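Local coordinates for glycosyl hydrolases family 2, sugar binding domain protein (Bacteroides uniformis str. 3978 T3 ii, PDB 6D1P), which is a gut bacterial beta-glucuronidase of glycosyl hydrolase family 2, which probably cleaves O-glycosidic bonds to glucuronic acid, at residues 327-332 against 575-580. Sequence-based numbering, arbitrary orientation.
Sequences GTHRHE and FWTFKD. With NA (sodium ion), chain C.
His-329 is gripped from two directions by the 575-580 segment. Its ND1 donates to Phe-575 O at 2.9 Å, with that oxygen almost in the imidazole plane, although the nitrogen stands well above the plane of the carbonyl. The benzo edge of Trp-576 comes over one face of the same ring, CE3 lying 3.3 Å from His-329 CG, in an edge-to-face pair with planes at 57°. Further along the indole, CZ2 and CH2 meet His-331 NE2, so the tryptophan touches both histidines. An alanine in place of His-329 removes the imidazole, which would probably leave Phe-575 O without this donor, Arg-362 without its acceptor and a gap beside the indole edge. Backbone pairing accompanies these contacts: Phe-575 N bonds to Gly-327 O, and Phe-578 N to His-329 O at 2.9 Å. Strand 321-329 and strand 572-574 run parallel in the TIM barrel, and the contact carries that pairing on from strand 572-574 along the last residues of strand 321-329, past the cis peptide between Trp-576 and Thr-577. With chi1 at -161°, Thr-328 turns OG1 away from its own N and onto one face of the Phe-575 ring, toward the rim, 3.1 Å from CZ. In the next shell, Arg-362 NH1 is hydrogen-bonded to His-329 NE2, and Tyr-366 OH to His-331 ND1. Sodium is bound by Asp-580 O at 2.7 Å, by Asp-333, and by a water that accepts from His-331 N.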
ATOM      1  N   GLY A 327      29.372  11.559 -23.686  1.00 25.71           N
ATOM      2  CA  GLY A 327      28.177  11.728 -22.881  1.00 24.06           C
ATOM      3  C   GLY A 327      27.714  10.538 -22.069  1.00 22.03           C
ATOM      4  O   GLY A 327      28.032   9.386 -22.380  1.00 22.76           O
ATOM      5  N   THR A 328      26.957  10.820 -21.013  1.00 23.84           N
ATOM      6  CA  THR A 328      26.244   9.819 -20.228  1.00 21.73           C
ATOM      7  C   THR A 328      24.812  10.321 -19.996  1.00 24.95           C
ATOM      8  O   THR A 328      24.414  11.389 -20.491  1.00 19.02           O
ATOM      9  CB  THR A 328      27.009   9.523 -18.916  1.00 23.45           C
ATOM     10  OG1 THR A 328      26.598   8.264 -18.358  1.00 19.89           O
ATOM     11  CG2 THR A 328      26.837  10.629 -17.882  1.00 20.42           C
ATOM     12  N   HIS A 329      24.015   9.521 -19.279  1.00 20.54           N
ATOM     13  CA  HIS A 329      22.746   9.976 -18.727  1.00 21.33           C
ATOM     14  C   HIS A 329      22.736   9.724 -17.224  1.00 23.84           C
ATOM     15  O   HIS A 329      23.536   8.938 -16.696  1.00 23.82           O
ATOM     16  CB  HIS A 329      21.509   9.252 -19.293  1.00 22.82           C
ATOM     17  CG  HIS A 329      21.391   9.235 -20.783  1.00 19.49           C
ATOM     18  ND1 HIS A 329      22.216   8.481 -21.588  1.00 19.51           N
ATOM     19  CD2 HIS A 329      20.471   9.791 -21.604  1.00 21.86           C
ATOM     20  CE1 HIS A 329      21.838   8.611 -22.846  1.00 20.71           C
ATOM     21  NE2 HIS A 329      20.779   9.399 -22.882  1.00 23.02           N
ATOM     22  N   ARG A 330      21.785  10.368 -16.551  1.00 21.72           N
ATOM     23  CA  ARG A 330      21.460  10.072 -15.161  1.00 21.78           C
ATOM     24  C   ARG A 330      19.954  10.196 -14.989  1.00 21.72           C
ATOM     25  O   ARG A 330      19.304  10.994 -15.672  1.00 22.37           O
ATOM     26  CB  ARG A 330      22.178  11.018 -14.177  1.00 20.02           C
ATOM     27  CG  ARG A 330      21.595  12.423 -14.166  1.00 22.87           C
ATOM     28  CD  ARG A 330      22.266  13.357 -13.160  1.00 24.99           C
ATOM     29  NE  ARG A 330      22.138  12.906 -11.774  1.00 23.22           N
ATOM     30  CZ  ARG A 330      21.076  13.130 -11.006  1.00 22.72           C
ATOM     31  NH1 ARG A 330      20.034  13.794 -11.480  1.00 21.40           N
ATOM     32  NH2 ARG A 330      21.059  12.696  -9.754  1.00 23.91           N
ATOM     33  N   HIS A 331      19.400   9.375 -14.101  1.00 24.00           N
ATOM     34  CA  HIS A 331      18.008   9.487 -13.688  1.00 21.27           C
ATOM     35  C   HIS A 331      17.960  10.168 -12.334  1.00 23.76           C
ATOM     36  O   HIS A 331      18.956  10.206 -11.603  1.00 25.44           O
ATOM     37  CB  HIS A 331      17.340   8.110 -13.598  1.00 21.14           C
ATOM     38  CG  HIS A 331      16.526   7.741 -14.801  1.00 20.07           C
ATOM     39  ND1 HIS A 331      15.447   8.487 -15.233  1.00 20.27           N
ATOM     40  CD2 HIS A 331      16.621   6.690 -15.653  1.00 17.30           C
ATOM     41  CE1 HIS A 331      14.927   7.924 -16.308  1.00 20.30           C
ATOM     42  NE2 HIS A 331      15.616   6.831 -16.583  1.00 20.09           N
ATOM     43  N   GLU A 332      16.803  10.725 -11.989  0.54 23.21           N
ATOM     44  CA  GLU A 332      16.633  11.257 -10.637  0.54 23.27           C
ATOM     45  C   GLU A 332      16.142  10.110  -9.755  0.54 24.54           C
ATOM     46  O   GLU A 332      14.950   9.936  -9.480  0.54 23.64           O
ATOM     47  CB  GLU A 332      15.719  12.478 -10.637  0.54 23.10           C
ATOM     48  CG  GLU A 332      16.508  13.745 -11.028  0.54 22.96           C
ATOM     49  CD  GLU A 332      15.746  15.037 -10.805  0.54 25.13           C
ATOM     50  OE1 GLU A 332      14.504  14.973 -10.592  0.54 24.36           O
ATOM     51  OE2 GLU A 332      16.393  16.111 -10.847  0.54 21.72           O
ATOM     52  N   PHE A 575      26.279   7.309 -23.604  1.00 20.04           N
ATOM     53  CA  PHE A 575      25.908   5.951 -23.250  1.00 21.03           C
ATOM     54  C   PHE A 575      24.819   5.987 -22.186  1.00 22.19           C
ATOM     55  O   PHE A 575      24.659   6.973 -21.462  1.00 22.56           O
ATOM     56  CB  PHE A 575      27.123   5.127 -22.804  1.00 21.86           C
ATOM     57  CG  PHE A 575      27.649   5.453 -21.426  1.00 24.92           C
ATOM     58  CD1 PHE A 575      28.668   6.392 -21.259  1.00 25.00           C
ATOM     59  CD2 PHE A 575      27.191   4.754 -20.302  1.00 20.98           C
ATOM     60  CE1 PHE A 575      29.193   6.664 -19.987  1.00 22.32           C
ATOM     61  CE2 PHE A 575      27.687   5.025 -19.026  1.00 20.56           C
ATOM     62  CZ  PHE A 575      28.696   5.972 -18.865  1.00 26.36           C
ATOM     63  N   TRP A 576      24.007   4.934 -22.159  1.00 24.27           N
ATOM     64  CA  TRP A 576      22.938   4.768 -21.176  1.00 20.73           C
ATOM     65  C   TRP A 576      23.345   3.587 -20.311  1.00 18.97           C
ATOM     66  O   TRP A 576      23.333   2.443 -20.777  1.00 19.90           O
ATOM     67  CB  TRP A 576      21.587   4.533 -21.850  1.00 21.42           C
ATOM     68  CG  TRP A 576      20.424   4.393 -20.882  1.00 21.14           C
ATOM     69  CD1 TRP A 576      20.103   3.298 -20.138  1.00 19.80           C
ATOM     70  CD2 TRP A 576      19.455   5.396 -20.562  1.00 18.18           C
ATOM     71  NE1 TRP A 576      19.006   3.563 -19.358  1.00 19.68           N
ATOM     72  CE2 TRP A 576      18.584   4.842 -19.599  1.00 20.44           C
ATOM     73  CE3 TRP A 576      19.238   6.710 -21.001  1.00 17.69           C
ATOM     74  CZ2 TRP A 576      17.490   5.548 -19.075  1.00 18.92           C
ATOM     75  CZ3 TRP A 576      18.168   7.423 -20.473  1.00 20.00           C
ATOM     76  CH2 TRP A 576      17.303   6.838 -19.513  1.00 20.28           C
ATOM     77  N   THR A 577      23.710   3.849 -19.064  1.00 19.03           N
ATOM     78  CA  THR A 577      23.543   5.130 -18.394  1.00 19.77           C
ATOM     79  C   THR A 577      24.606   5.151 -17.311  1.00 20.62           C
ATOM     80  O   THR A 577      25.338   4.156 -17.147  1.00 20.92           O
ATOM     81  CB  THR A 577      22.097   5.299 -17.783  1.00 21.55           C
ATOM     82  OG1 THR A 577      21.939   6.619 -17.243  1.00 22.04           O
ATOM     83  CG2 THR A 577      21.814   4.255 -16.697  1.00 17.12           C
ATOM     84  N   PHE A 578      24.723   6.255 -16.566  1.00 20.33           N
ATOM     85  CA  PHE A 578      25.811   6.339 -15.590  1.00 21.44           C
ATOM     86  C   PHE A 578      25.625   5.336 -14.457  1.00 21.35           C
ATOM     87  O   PHE A 578      26.565   4.612 -14.093  1.00 23.39           O
ATOM     88  CB  PHE A 578      25.928   7.751 -15.023  1.00 22.57           C
ATOM     89  CG  PHE A 578      27.007   7.885 -13.976  1.00 22.63           C
ATOM     90  CD1 PHE A 578      28.351   7.716 -14.313  1.00 25.67           C
ATOM     91  CD2 PHE A 578      26.681   8.169 -12.652  1.00 22.31           C
ATOM     92  CE1 PHE A 578      29.361   7.824 -13.335  1.00 27.67           C
ATOM     93  CE2 PHE A 578      27.665   8.284 -11.676  1.00 23.79           C
ATOM     94  CZ  PHE A 578      29.013   8.105 -12.007  1.00 24.48           C
ATOM     95  N   LYS A 579      24.410   5.274 -13.897  1.00 18.12           N
ATOM     96  CA  LYS A 579      24.139   4.599 -12.634  1.00 21.05           C
ATOM     97  C   LYS A 579      22.917   3.693 -12.745  1.00 19.47           C
ATOM     98  O   LYS A 579      21.888   4.096 -13.299  1.00 19.71           O
ATOM     99  CB  LYS A 579      23.926   5.639 -11.524  1.00 21.50           C
ATOM    100  CG  LYS A 579      23.898   5.072 -10.115  1.00 24.30           C
ATOM    101  CD  LYS A 579      23.993   6.192  -9.073  1.00 25.37           C
ATOM    102  CE  LYS A 579      22.677   6.990  -9.024  1.00 28.36           C
ATOM    103  NZ  LYS A 579      22.984   8.354  -8.553  1.00 31.16           N
ATOM    104  N   ASP A 580      23.045   2.467 -12.229  1.00 21.94           N
ATOM    105  CA  ASP A 580      21.900   1.585 -12.044  1.00 19.85           C
ATOM    106  C   ASP A 580      20.755   2.351 -11.408  1.00 20.39           C
ATOM    107  O   ASP A 580      20.954   3.085 -10.438  1.00 21.54           O
ATOM    108  CB  ASP A 580      22.281   0.403 -11.147  1.00 20.11           C
ATOM    109  CG  ASP A 580      23.168  -0.603 -11.838  1.00 22.04           C
ATOM    110  OD1 ASP A 580      23.534  -0.359 -13.007  1.00 22.06           O
ATOM    111  OD2 ASP A 580      23.500  -1.646 -11.203  1.00 21.89           O
TER
HETATM  112 NA    NA C 901      20.340   5.641 -10.027  1.00 30.90          NA
HETATM  113  O   HOH W   1      21.198   9.456 -10.745  1.00 23.76           O
HETATM  114  O   HOH W   2      20.634   7.401 -12.200  1.00 22.60           O